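Local coordinates for superantigen-like protein SSL8 (Staphylococcus aureus, PDB 3R2T) that is of unknown function but belongs to the superantigen-like proteins of the staphylococcal/streptococcal toxin family, and is probably secreted to act outside the cell, at residues A[122-127]-A[131-136]; A[180-185]-A[225-230]; A[192-195]-A[200-203]; A[211-214]-A[218-221]. One frame throughout, in Å; residues are numbered along the deposited sequence.

Following the chain from its N terminus, interaction 1 comes first and closes the short hairpin loop between 122-127 and 131-136 in the OB-fold domain. The remaining three belong to the beta-grasp domain. Interaction 2 closes a much longer loop, bringing 225-230 back to the start of helix 182-197, and interactions 3 and 4 are nested inside it in series: the turn after the helix, then the hairpin of strands 207-213 and 218-222. Interaction 4 touches interaction 2 through Ile-211 and Ile-221, which pack on Leu-182. Interactions 1 and 2 meet across the two domains, where Glu-125 forms a salt bridge with Lys-226. Interaction 3 touches none of the others.

Interaction 1. Residues A[122-127]-A[131-136]; sequences AVPELV and GRIFSV
An antiparallel beta hairpin of the OB-fold domain is closed here, with Leu-126 and Phe-134 as a hydrogen-bonded pair and Val-127 and Ile-133 as the next, non-hydrogen-bonded one. Phe-134 N donates to Leu-126 O at 2.8 Å, and Glu-125 N reaches Phe-134 O, also at 2.8 Å, in an almost straight bond (176°). Farther from the turn the backbone pairing gives way to a side chain: Ser-135 OG, held anti to its own N (chi1 -174°), accepts from Val-123 N at 2.9 Å. A water bridges the two segments, donating to Val-123 O and Glu-125 OE2 and accepting from Val-136 N. Leu-126 and Phe-134 project together from one face of the sheet, CD1 of the leucine toward a ring face, though the modelled approach is too close for its detail to be trusted. On the face of Ile-133 and Val-127, Pro-124 CB rests on Ile-133 CG2 at 3.7 Å. The carboxylate of Glu-125 is held by Tyr-66 of helix 57-68 and by a salt bridge to Lys-226 of the beta-grasp domain. Strand 99-102 runs parallel to strand 133-141 and bonds to Ser-135, while Phe-174 of the second subunit packs against both Leu-126 and Phe-134.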
loop_
_atom_site.group_PDB
_atom_site.type_symbol
_atom_site.label_atom_id
_atom_site.label_comp_id
_atom_site.label_asym_id
_atom_site.label_seq_id
_atom_site.Cartn_x
_atom_site.Cartn_y
_atom_site.Cartn_z
ATOM N N ALA A 122 -2.196 -5.353 14.633
ATOM C CA ALA A 122 -2.006 -4.315 13.624
ATOM C C ALA A 122 -0.900 -3.341 13.970
ATOM O O ALA A 122 -0.721 -2.977 15.131
ATOM C CB ALA A 122 -3.329 -3.543 13.428
ATOM N N VAL A 123 -0.157 -2.948 12.938
ATOM C CA VAL A 123 0.947 -1.988 13.037
ATOM C C VAL A 123 0.767 -1.033 11.849
ATOM O O VAL A 123 0.580 -1.464 10.717
ATOM C CB VAL A 123 2.320 -2.696 12.958
ATOM C CG1 VAL A 123 3.459 -1.687 13.052
ATOM C CG2 VAL A 123 2.437 -3.722 14.053
ATOM N N PRO A 124 0.826 0.265 12.090
ATOM C CA PRO A 124 0.604 1.106 10.922
ATOM C C PRO A 124 1.765 1.158 9.932
ATOM O O PRO A 124 2.897 1.338 10.349
ATOM C CB PRO A 124 0.392 2.513 11.528
ATOM C CG PRO A 124 0.564 2.363 13.024
ATOM C CD PRO A 124 1.210 1.045 13.274
ATOM N N GLU A 125 1.476 0.921 8.651
ATOM C CA GLU A 125 2.451 1.128 7.581
ATOM C C GLU A 125 2.183 2.603 7.221
ATOM O O GLU A 125 3.094 3.341 6.875
ATOM C CB GLU A 125 2.223 0.210 6.401
ATOM C CG GLU A 125 2.318 -1.272 6.742
ATOM C CD GLU A 125 3.659 -1.649 7.345
ATOM O OE1 GLU A 125 4.703 -1.012 7.036
ATOM O OE2 GLU A 125 3.666 -2.584 8.150
ATOM N N LEU A 126 0.913 3.011 7.312
ATOM C CA LEU A 126 0.498 4.406 7.120
ATOM C C LEU A 126 -0.884 4.638 7.758
ATOM O O LEU A 126 -1.583 3.675 8.127
ATOM C CB LEU A 126 0.478 4.819 5.647
ATOM C CG LEU A 126 -0.551 4.254 4.667
ATOM C CD1 LEU A 126 -1.970 4.559 5.120
ATOM C CD2 LEU A 126 -0.325 4.858 3.269
ATOM N N VAL A 127 -1.251 5.908 7.891
ATOM C CA VAL A 127 -2.551 6.308 8.424
ATOM C C VAL A 127 -3.122 7.301 7.405
ATOM O O VAL A 127 -2.472 8.294 7.094
ATOM C CB VAL A 127 -2.434 6.986 9.813
ATOM C CG1 VAL A 127 -3.830 7.305 10.386
ATOM C CG2 VAL A 127 -1.656 6.114 10.782
ATOM N N GLY A 131 -7.913 9.060 9.525
ATOM C CA GLY A 131 -7.432 8.336 10.684
ATOM C C GLY A 131 -7.418 6.825 10.594
ATOM O O GLY A 131 -7.067 6.173 11.565
ATOM N N ARG A 132 -7.788 6.266 9.440
ATOM C CA ARG A 132 -7.803 4.809 9.285
ATOM C C ARG A 132 -6.363 4.284 9.143
ATOM O O ARG A 132 -5.571 4.761 8.346
ATOM C CB ARG A 132 -8.712 4.372 8.127
ATOM C CG ARG A 132 -8.938 2.857 8.045
ATOM C CD ARG A 132 -9.989 2.476 6.995
ATOM N NE ARG A 132 -11.321 3.007 7.296
ATOM C CZ ARG A 132 -12.212 2.436 8.114
ATOM N NH1 ARG A 132 -11.941 1.297 8.755
ATOM N NH2 ARG A 132 -13.385 3.011 8.305
ATOM N N ILE A 133 -6.060 3.281 9.946
ATOM C CA ILE A 133 -4.740 2.691 10.036
ATOM C C ILE A 133 -4.545 1.534 9.066
ATOM O O ILE A 133 -5.223 0.513 9.167
ATOM C CB ILE A 133 -4.528 2.184 11.482
ATOM C CG1 ILE A 133 -4.671 3.367 12.465
ATOM C CG2 ILE A 133 -3.188 1.529 11.617
ATOM C CD1 ILE A 133 -4.809 2.965 13.948
ATOM N N PHE A 134 -3.605 1.703 8.142
ATOM C CA PHE A 134 -3.282 0.681 7.145
ATOM C C PHE A 134 -2.256 -0.290 7.708
ATOM O O PHE A 134 -1.138 0.106 8.025
ATOM C CB PHE A 134 -2.709 1.341 5.888
ATOM C CG PHE A 134 -3.745 1.969 4.975
ATOM C CD1 PHE A 134 -4.878 2.592 5.475
ATOM C CD2 PHE A 134 -3.518 2.020 3.609
ATOM C CE1 PHE A 134 -5.808 3.190 4.618
ATOM C CE2 PHE A 134 -4.433 2.624 2.742
ATOM C CZ PHE A 134 -5.583 3.212 3.252
ATOM N N SER A 135 -2.625 -1.558 7.795
ATOM C CA SER A 135 -1.741 -2.582 8.319
ATOM C C SER A 135 -1.812 -3.834 7.444
ATOM O O SER A 135 -2.784 -4.020 6.684
ATOM C CB SER A 135 -2.121 -2.918 9.761
ATOM O OG SER A 135 -1.201 -3.823 10.353
ATOM N N VAL A 136 -0.786 -4.683 7.567
ATOM C CA VAL A 136 -0.674 -5.909 6.775
ATOM C C VAL A 136 -0.904 -7.202 7.546
ATOM O O VAL A 136 -0.222 -7.473 8.513
ATOM C CB VAL A 136 0.723 -6.035 6.146
ATOM C CG1 VAL A 136 0.841 -7.339 5.374
ATOM C CG2 VAL A 136 1.023 -4.828 5.248
HETATM O O HOH W 1 1.347 -3.682 9.261
#

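Interaction 2. Residues A[180-185]-A[225-230]; sequences VSLKEL and DKLDFE. With SO4 (sulfate ion), chain D; SO4 (sulfate ion), chain C.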
loop_
_atom_site.group_PDB
_atom_site.type_symbol
_atom_site.label_atom_id
_atom_site.label_comp_id
_atom_site.label_asym_id
_atom_site.label_seq_id
_atom_site.Cartn_x
_atom_site.Cartn_y
_atom_site.Cartn_z
ATOM N N VAL A 180 -0.906 -17.569 17.064
ATOM C CA VAL A 180 -0.275 -16.275 17.015
ATOM C C VAL A 180 0.440 -16.054 15.662
ATOM O O VAL A 180 1.102 -16.951 15.135
ATOM C CB VAL A 180 0.710 -16.145 18.191
ATOM C CG1 VAL A 180 1.861 -17.072 18.004
ATOM C CG2 VAL A 180 1.189 -14.700 18.372
ATOM N N SER A 181 0.286 -14.858 15.091
ATOM C CA SER A 181 0.916 -14.551 13.808
ATOM C C SER A 181 2.397 -14.301 14.027
ATOM O O SER A 181 2.803 -13.862 15.088
ATOM C CB SER A 181 0.272 -13.309 13.156
ATOM O OG SER A 181 0.523 -12.112 13.915
ATOM N N LEU A 182 3.201 -14.596 13.009
ATOM C CA LEU A 182 4.615 -14.359 13.059
ATOM C C LEU A 182 4.839 -12.844 13.155
ATOM O O LEU A 182 5.806 -12.396 13.730
ATOM C CB LEU A 182 5.247 -14.890 11.795
ATOM C CG LEU A 182 6.756 -14.861 11.642
ATOM C CD1 LEU A 182 7.419 -15.755 12.725
ATOM C CD2 LEU A 182 7.130 -15.321 10.205
ATOM N N LYS A 183 3.919 -12.083 12.570
ATOM C CA LYS A 183 3.947 -10.640 12.612
ATOM C C LYS A 183 3.986 -10.163 14.055
ATOM O O LYS A 183 4.841 -9.326 14.426
ATOM C CB LYS A 183 2.701 -10.092 11.908
ATOM C CG LYS A 183 2.520 -8.591 11.973
ATOM C CD LYS A 183 1.147 -8.205 11.482
ATOM C CE LYS A 183 0.980 -6.697 11.450
ATOM N NZ LYS A 183 1.886 -6.133 10.413
ATOM N N GLU A 184 3.071 -10.695 14.876
ATOM C CA GLU A 184 2.990 -10.289 16.297
ATOM C C GLU A 184 4.255 -10.676 17.079
ATOM O O GLU A 184 4.789 -9.868 17.830
ATOM C CB GLU A 184 1.696 -10.813 16.974
ATOM C CG GLU A 184 1.656 -10.605 18.483
ATOM C CD GLU A 184 0.285 -10.841 19.135
ATOM O OE1 GLU A 184 -0.704 -11.234 18.450
ATOM O OE2 GLU A 184 0.206 -10.619 20.365
ATOM N N LEU A 185 4.735 -11.900 16.880
ATOM C CA LEU A 185 5.948 -12.357 17.569
ATOM C C LEU A 185 7.133 -11.504 17.157
ATOM O O LEU A 185 7.874 -11.041 17.991
ATOM C CB LEU A 185 6.238 -13.809 17.240
ATOM C CG LEU A 185 5.219 -14.818 17.743
ATOM C CD1 LEU A 185 5.638 -16.226 17.352
ATOM C CD2 LEU A 185 5.065 -14.723 19.245
ATOM N N ASP A 225 16.419 -6.179 8.300
ATOM C CA ASP A 225 15.321 -5.528 7.570
ATOM C C ASP A 225 13.962 -5.909 8.186
ATOM O O ASP A 225 13.890 -6.815 9.002
ATOM C CB ASP A 225 15.390 -5.864 6.068
ATOM C CG ASP A 225 15.182 -7.361 5.771
ATOM O OD1 ASP A 225 14.880 -8.138 6.716
ATOM O OD2 ASP A 225 15.315 -7.748 4.577
ATOM N N LYS A 226 12.908 -5.193 7.811
ATOM C CA LYS A 226 11.575 -5.435 8.343
ATOM C C LYS A 226 11.104 -6.831 7.950
ATOM O O LYS A 226 11.511 -7.358 6.956
ATOM C CB LYS A 226 10.596 -4.367 7.802
ATOM C CG LYS A 226 9.164 -4.438 8.396
ATOM C CD LYS A 226 8.164 -3.436 7.758
ATOM C CE LYS A 226 8.557 -1.970 7.972
ATOM N NZ LYS A 226 7.571 -1.010 7.316
ATOM N N LEU A 227 10.260 -7.448 8.739
ATOM C CA LEU A 227 9.752 -8.760 8.363
ATOM C C LEU A 227 9.059 -8.659 6.992
ATOM O O LEU A 227 8.273 -7.739 6.775
ATOM C CB LEU A 227 8.715 -9.210 9.390
ATOM C CG LEU A 227 8.046 -10.564 9.135
ATOM C CD1 LEU A 227 9.076 -11.732 9.116
ATOM C CD2 LEU A 227 6.977 -10.802 10.184
ATOM N N ASP A 228 9.360 -9.597 6.085
ATOM C CA ASP A 228 8.751 -9.639 4.747
ATOM C C ASP A 228 7.232 -9.537 4.841
ATOM O O ASP A 228 6.603 -10.304 5.580
ATOM C CB ASP A 228 9.061 -10.957 4.024
ATOM C CG ASP A 228 10.537 -11.153 3.724
ATOM O OD1 ASP A 228 11.361 -10.311 4.131
ATOM O OD2 ASP A 228 10.868 -12.171 3.065
ATOM N N PHE A 229 6.644 -8.607 4.087
ATOM C CA PHE A 229 5.182 -8.422 4.094
ATOM C C PHE A 229 4.402 -9.722 3.824
ATOM O O PHE A 229 3.343 -9.943 4.407
ATOM C CB PHE A 229 4.725 -7.306 3.136
ATOM C CG PHE A 229 5.196 -5.918 3.542
ATOM C CD1 PHE A 229 4.712 -5.315 4.702
ATOM C CD2 PHE A 229 6.096 -5.227 2.776
ATOM C CE1 PHE A 229 5.135 -4.054 5.078
ATOM C CE2 PHE A 229 6.526 -3.954 3.147
ATOM C CZ PHE A 229 6.036 -3.365 4.297
ATOM N N GLU A 230 4.934 -10.580 2.969
ATOM C CA GLU A 230 4.275 -11.848 2.633
ATOM C C GLU A 230 4.394 -12.918 3.723
ATOM O O GLU A 230 3.814 -13.992 3.590
ATOM C CB GLU A 230 4.794 -12.367 1.300
ATOM C CG GLU A 230 4.434 -11.452 0.130
ATOM C CD GLU A 230 5.093 -11.846 -1.185
ATOM O OE1 GLU A 230 6.081 -12.623 -1.172
ATOM O OE2 GLU A 230 4.633 -11.357 -2.235
HETATM S S SO4 D . 7.713 -8.667 0.503
HETATM O O1 SO4 D . 6.640 -7.917 -0.151
HETATM O O2 SO4 D . 7.151 -9.949 0.951
HETATM O O3 SO4 D . 8.796 -8.957 -0.435
HETATM O O4 SO4 D . 8.226 -7.883 1.628
HETATM S S SO4 C . 9.694 -1.443 4.117
HETATM O O1 SO4 C . 10.331 -0.560 3.144
HETATM O O2 SO4 C . 9.586 -2.796 3.566
HETATM O O3 SO4 C . 10.553 -1.519 5.286
HETATM O O4 SO4 C . 8.362 -0.952 4.490
#
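The N-terminal end of helix 182-197 in the beta-grasp domain meets the loop 225-230 through a small contact centred on Leu-227 and made by packing, without polar bonds between the two segments. One methyl of this leucine, CD2, lies 3.9 Å from Lys-183 CA and close to Leu-182 O, touching the backbone of the first helical turn; the other, CD1, faces Leu-182 CD2 at 4.2 Å. With CG anti to the backbone N (chi1 179°), Leu-227 extends its two methyls toward the helix. The helix start itself is fixed by an N-cap: Ser-181 OG accepts from Glu-184 N at 3.1 Å, occupying an amide of the first turn.

Where the loop faces away from the helix it binds two sulfate ions, probably picked up from the crystallisation solution. The chain D sulfate is gripped by consecutive backbone amides, Phe-229 N giving to its O4 at 3.0 Å and Glu-230 N to its O2 at 3.1 Å. Lys-226 NZ, an amine already paired with Glu-125, donates to O4 of the chain C sulfate at 2.9 Å, so the lysine is shared between two anions. Phe-229 CE2 approaches O2 of that sulfate at 3.3 Å.

Around the leucine pair, Met-232 packs on Leu-227, and Tyr-67 OH of helix 57-68 is hydrogen-bonded to Leu-227 N. Leu-182 is backed by Ile-211 of strand 207-213 and Ile-236 of strand 235-237, and so joins the loop contact to those two strands.

Interaction 3. Residues A[192-195]-A[200-203]; sequences LLIK and YEGS
Ile-194, near the C-terminal end of helix 182-197, supplies every contact that the helix segment makes with residues 200-203, and its two branches meet quite different surroundings. The tighter, buried part is apolar. Ile-194 CD1 comes to the edge of the Tyr-200 ring, near the ring plane, and sits 3.9 Å from CD2; CG1 lies beside the same ring carbon at 4.0 Å. The two side chains cross at about a right angle, and the aliphatic chain abuts the rim instead of lying over a face. A chi1 of -69° sets CG1 beside the backbone N, and the extended chi2 (172°) carries CD1 out to the tyrosine.

On the solvent side the packing is sparse. The other branch, CG2, meets a single atom of the loop, Glu-201 OE2 at 3.8 Å, and Glu-201 is itself exposed. This is contact between a methyl and a carboxylate oxygen whose polar needs are met from another quarter, since OE2 accepts a hydrogen bond from His-64 of helix 57-68. The hydroxyl of Tyr-200 is likewise anchored beyond the two segments, by Leu-223 O and Arg-190 NH2, and these bonds set the far end of the ring.

His-64 and Tyr-67 also pack on Ile-194, while Thr-60 and Leu-63 pack on Tyr-200, so helix 57-68 borders both partners. The arrangement is that of the connection leading from the helix of the beta-grasp domain into strand 207-213, folded back on the last turns of the helix.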
loop_
_atom_site.group_PDB
_atom_site.type_symbol
_atom_site.label_atom_id
_atom_site.label_comp_id
_atom_site.label_asym_id
_atom_site.label_seq_id
_atom_site.Cartn_x
_atom_site.Cartn_y
_atom_site.Cartn_z
ATOM N N LEU A 192 10.999 -5.478 22.367
ATOM C CA LEU A 192 11.705 -5.817 23.586
ATOM C C LEU A 192 13.209 -5.632 23.403
ATOM O O LEU A 192 13.876 -5.125 24.295
ATOM C CB LEU A 192 11.362 -7.228 24.010
ATOM C CG LEU A 192 11.916 -7.722 25.340
ATOM C CD1 LEU A 192 11.047 -8.865 25.842
ATOM C CD2 LEU A 192 13.378 -8.103 25.223
ATOM N N LEU A 193 13.731 -6.002 22.237
ATOM C CA LEU A 193 15.172 -5.875 21.967
ATOM C C LEU A 193 15.602 -4.423 21.892
ATOM O O LEU A 193 16.720 -4.073 22.286
ATOM C CB LEU A 193 15.531 -6.582 20.667
ATOM C CG LEU A 193 15.278 -8.089 20.678
ATOM C CD1 LEU A 193 15.529 -8.677 19.296
ATOM C CD2 LEU A 193 16.121 -8.755 21.758
ATOM N N ILE A 194 14.722 -3.564 21.383
ATOM C CA ILE A 194 15.065 -2.147 21.292
ATOM C C ILE A 194 15.129 -1.532 22.674
ATOM O O ILE A 194 16.076 -0.820 23.015
ATOM C CB ILE A 194 14.045 -1.347 20.463
ATOM C CG1 ILE A 194 14.125 -1.749 18.985
ATOM C CG2 ILE A 194 14.309 0.199 20.618
ATOM C CD1 ILE A 194 13.029 -1.168 18.099
ATOM N N LYS A 195 14.124 -1.811 23.494
ATOM C CA LYS A 195 14.066 -1.211 24.826
ATOM C C LYS A 195 15.100 -1.769 25.813
ATOM O O LYS A 195 15.663 -1.011 26.593
ATOM C CB LYS A 195 12.632 -1.287 25.382
ATOM C CG LYS A 195 12.149 -2.659 25.768
ATOM C CD LYS A 195 10.614 -2.733 25.728
ATOM C CE LYS A 195 10.092 -4.143 26.085
ATOM N NZ LYS A 195 8.745 -4.417 25.494
ATOM N N TYR A 200 19.040 -1.375 17.117
ATOM C CA TYR A 200 18.903 -0.264 16.175
ATOM C C TYR A 200 19.286 1.091 16.784
ATOM O O TYR A 200 18.846 2.123 16.291
ATOM C CB TYR A 200 17.486 -0.173 15.560
ATOM C CG TYR A 200 16.950 -1.455 14.971
ATOM C CD1 TYR A 200 17.663 -2.148 14.003
ATOM C CD2 TYR A 200 15.708 -1.944 15.344
ATOM C CE1 TYR A 200 17.175 -3.326 13.451
ATOM C CE2 TYR A 200 15.197 -3.126 14.792
ATOM C CZ TYR A 200 15.942 -3.807 13.841
ATOM O OH TYR A 200 15.459 -4.974 13.283
ATOM N N GLU A 201 20.096 1.092 17.843
ATOM C CA GLU A 201 20.538 2.350 18.478
ATOM C C GLU A 201 22.058 2.429 18.542
ATOM O O GLU A 201 22.611 2.951 19.509
ATOM C CB GLU A 201 19.959 2.511 19.890
ATOM C CG GLU A 201 18.438 2.642 19.946
ATOM C CD GLU A 201 17.912 2.928 21.356
ATOM O OE1 GLU A 201 18.732 2.987 22.302
ATOM O OE2 GLU A 201 16.681 3.096 21.514
ATOM N N GLY A 202 22.725 1.915 17.506
ATOM C CA GLY A 202 24.191 1.919 17.430
ATOM C C GLY A 202 24.901 0.908 18.326
ATOM O O GLY A 202 26.107 1.018 18.548
ATOM N N SER A 203 24.166 -0.073 18.848
ATOM C CA SER A 203 24.756 -1.104 19.716
ATOM C C SER A 203 24.613 -2.472 19.042
ATOM O O SER A 203 25.601 -3.161 18.775
ATOM C CB SER A 203 24.077 -1.104 21.092
ATOM O OG SER A 203 24.688 -2.044 21.961
#

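Interaction 4. Residues A[211-214]-A[218-221]; sequences INMK and KYEI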
loop_
_atom_site.group_PDB
_atom_site.type_symbol
_atom_site.label_atom_id
_atom_site.label_comp_id
_atom_site.label_asym_id
_atom_site.label_seq_id
_atom_site.Cartn_x
_atom_site.Cartn_y
_atom_site.Cartn_z
ATOM N N ILE A 211 12.658 -19.075 16.083
ATOM C CA ILE A 211 11.571 -19.665 16.854
ATOM C C ILE A 211 11.669 -21.173 16.639
ATOM O O ILE A 211 11.525 -21.650 15.520
ATOM C CB ILE A 211 10.207 -19.118 16.393
ATOM C CG1 ILE A 211 10.158 -17.589 16.590
ATOM C CG2 ILE A 211 9.049 -19.790 17.156
ATOM C CD1 ILE A 211 8.995 -16.894 15.878
ATOM N N ASN A 212 11.948 -21.919 17.701
ATOM C CA ASN A 212 12.073 -23.365 17.605
ATOM C C ASN A 212 10.785 -24.041 18.053
ATOM O O ASN A 212 10.267 -23.709 19.109
ATOM C CB ASN A 212 13.267 -23.841 18.448
ATOM C CG ASN A 212 14.600 -23.443 17.845
ATOM O OD1 ASN A 212 14.889 -23.781 16.702
ATOM N ND2 ASN A 212 15.431 -22.746 18.618
ATOM N N MET A 213 10.283 -24.972 17.238
ATOM C CA MET A 213 9.038 -25.702 17.505
ATOM C C MET A 213 9.332 -27.085 18.089
ATOM O O MET A 213 10.426 -27.594 17.940
ATOM C CB MET A 213 8.258 -25.866 16.205
ATOM C CG MET A 213 8.077 -24.561 15.398
ATOM S SD MET A 213 7.243 -23.268 16.332
ATOM C CE MET A 213 5.645 -24.085 16.564
ATOM N N LYS A 214 8.354 -27.685 18.753
ATOM C CA LYS A 214 8.544 -28.999 19.359
ATOM C C LYS A 214 8.838 -30.075 18.333
ATOM O O LYS A 214 9.540 -30.994 18.639
ATOM C CB LYS A 214 7.368 -29.391 20.265
ATOM C CG LYS A 214 7.269 -28.499 21.503
ATOM C CD LYS A 214 6.117 -28.875 22.406
ATOM C CE LYS A 214 6.021 -27.923 23.596
ATOM N NZ LYS A 214 4.753 -28.169 24.377
ATOM N N LYS A 218 11.911 -24.773 12.350
ATOM C CA LYS A 218 12.141 -23.435 12.861
ATOM C C LYS A 218 11.676 -22.338 11.932
ATOM O O LYS A 218 11.500 -22.535 10.724
ATOM C CB LYS A 218 13.602 -23.221 13.263
ATOM C CG LYS A 218 14.670 -23.365 12.209
ATOM C CD LYS A 218 14.847 -22.187 11.273
ATOM C CE LYS A 218 16.091 -22.406 10.437
ATOM N NZ LYS A 218 16.343 -21.347 9.419
ATOM N N TYR A 219 11.409 -21.194 12.532
ATOM C CA TYR A 219 11.079 -19.995 11.796
ATOM C C TYR A 219 12.254 -19.094 12.086
ATOM O O TYR A 219 12.665 -18.981 13.251
ATOM C CB TYR A 219 9.779 -19.343 12.291
ATOM C CG TYR A 219 8.514 -20.132 11.984
ATOM C CD1 TYR A 219 7.761 -19.855 10.849
ATOM C CD2 TYR A 219 8.075 -21.149 12.830
ATOM C CE1 TYR A 219 6.590 -20.562 10.561
ATOM C CE2 TYR A 219 6.911 -21.886 12.541
ATOM C CZ TYR A 219 6.173 -21.579 11.416
ATOM O OH TYR A 219 5.020 -22.276 11.129
ATOM N N GLU A 220 12.835 -18.484 11.063
ATOM C CA GLU A 220 13.959 -17.569 11.285
ATOM C C GLU A 220 13.678 -16.202 10.650
ATOM O O GLU A 220 13.169 -16.128 9.537
ATOM C CB GLU A 220 15.263 -18.150 10.745
ATOM C CG GLU A 220 16.467 -17.245 11.014
ATOM C CD GLU A 220 17.797 -17.884 10.675
ATOM O OE1 GLU A 220 18.016 -19.070 11.006
ATOM O OE2 GLU A 220 18.650 -17.174 10.110
ATOM N N ILE A 221 14.027 -15.136 11.372
ATOM C CA ILE A 221 13.828 -13.772 10.914
ATOM C C ILE A 221 15.129 -12.971 11.017
ATOM O O ILE A 221 15.768 -12.965 12.041
ATOM C CB ILE A 221 12.763 -13.039 11.771
ATOM C CG1 ILE A 221 11.427 -13.812 11.755
ATOM C CG2 ILE A 221 12.541 -11.576 11.236
ATOM C CD1 ILE A 221 10.457 -13.387 12.877
#
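Two backbone hydrogen bonds between Ile-211 and Tyr-219 hold together this antiparallel beta hairpin of the beta-grasp domain. Ile-211 N donates to Tyr-219 O at 2.8 Å, and Tyr-219 N returns to Ile-211 O at 3.0 Å; both donors lie in the plane of the carbonyl they meet. The axes of strands 211-213 and 218-221 run at 175° to each other. Next to this pair, Asn-212 and Lys-218 form the non-hydrogen-bonded one, where Lys-218 CA makes a CA-H...O contact with Ile-211 O.

On the face of Asn-212 and Lys-218, Asn-212 OD1 lies 3.7 Å from Lys-218 CB, while its ND2 bonds to Asn-243 of the neighbouring strand 241-248. The lysine chain bends at chi2 (79°) and runs along its own strand to a salt bridge, NZ to Glu-220 OE1 at 3.2 Å, entering from above the carboxylate plane. Arg-208 is a second partner of that oxygen.

The opposite face carries Ile-211 and Tyr-219, whose CB atoms are 4.1 Å apart. Ile-211 also reaches Leu-185 of helix 182-197, and Ile-236 packs on Tyr-219 and Met-213. The methionine chain turns back at chi2 (-58°), bringing its sulfur to the ring edge in a Met-aromatic contact, with Met-213 SD 4.0 Å from Tyr-219 CE2.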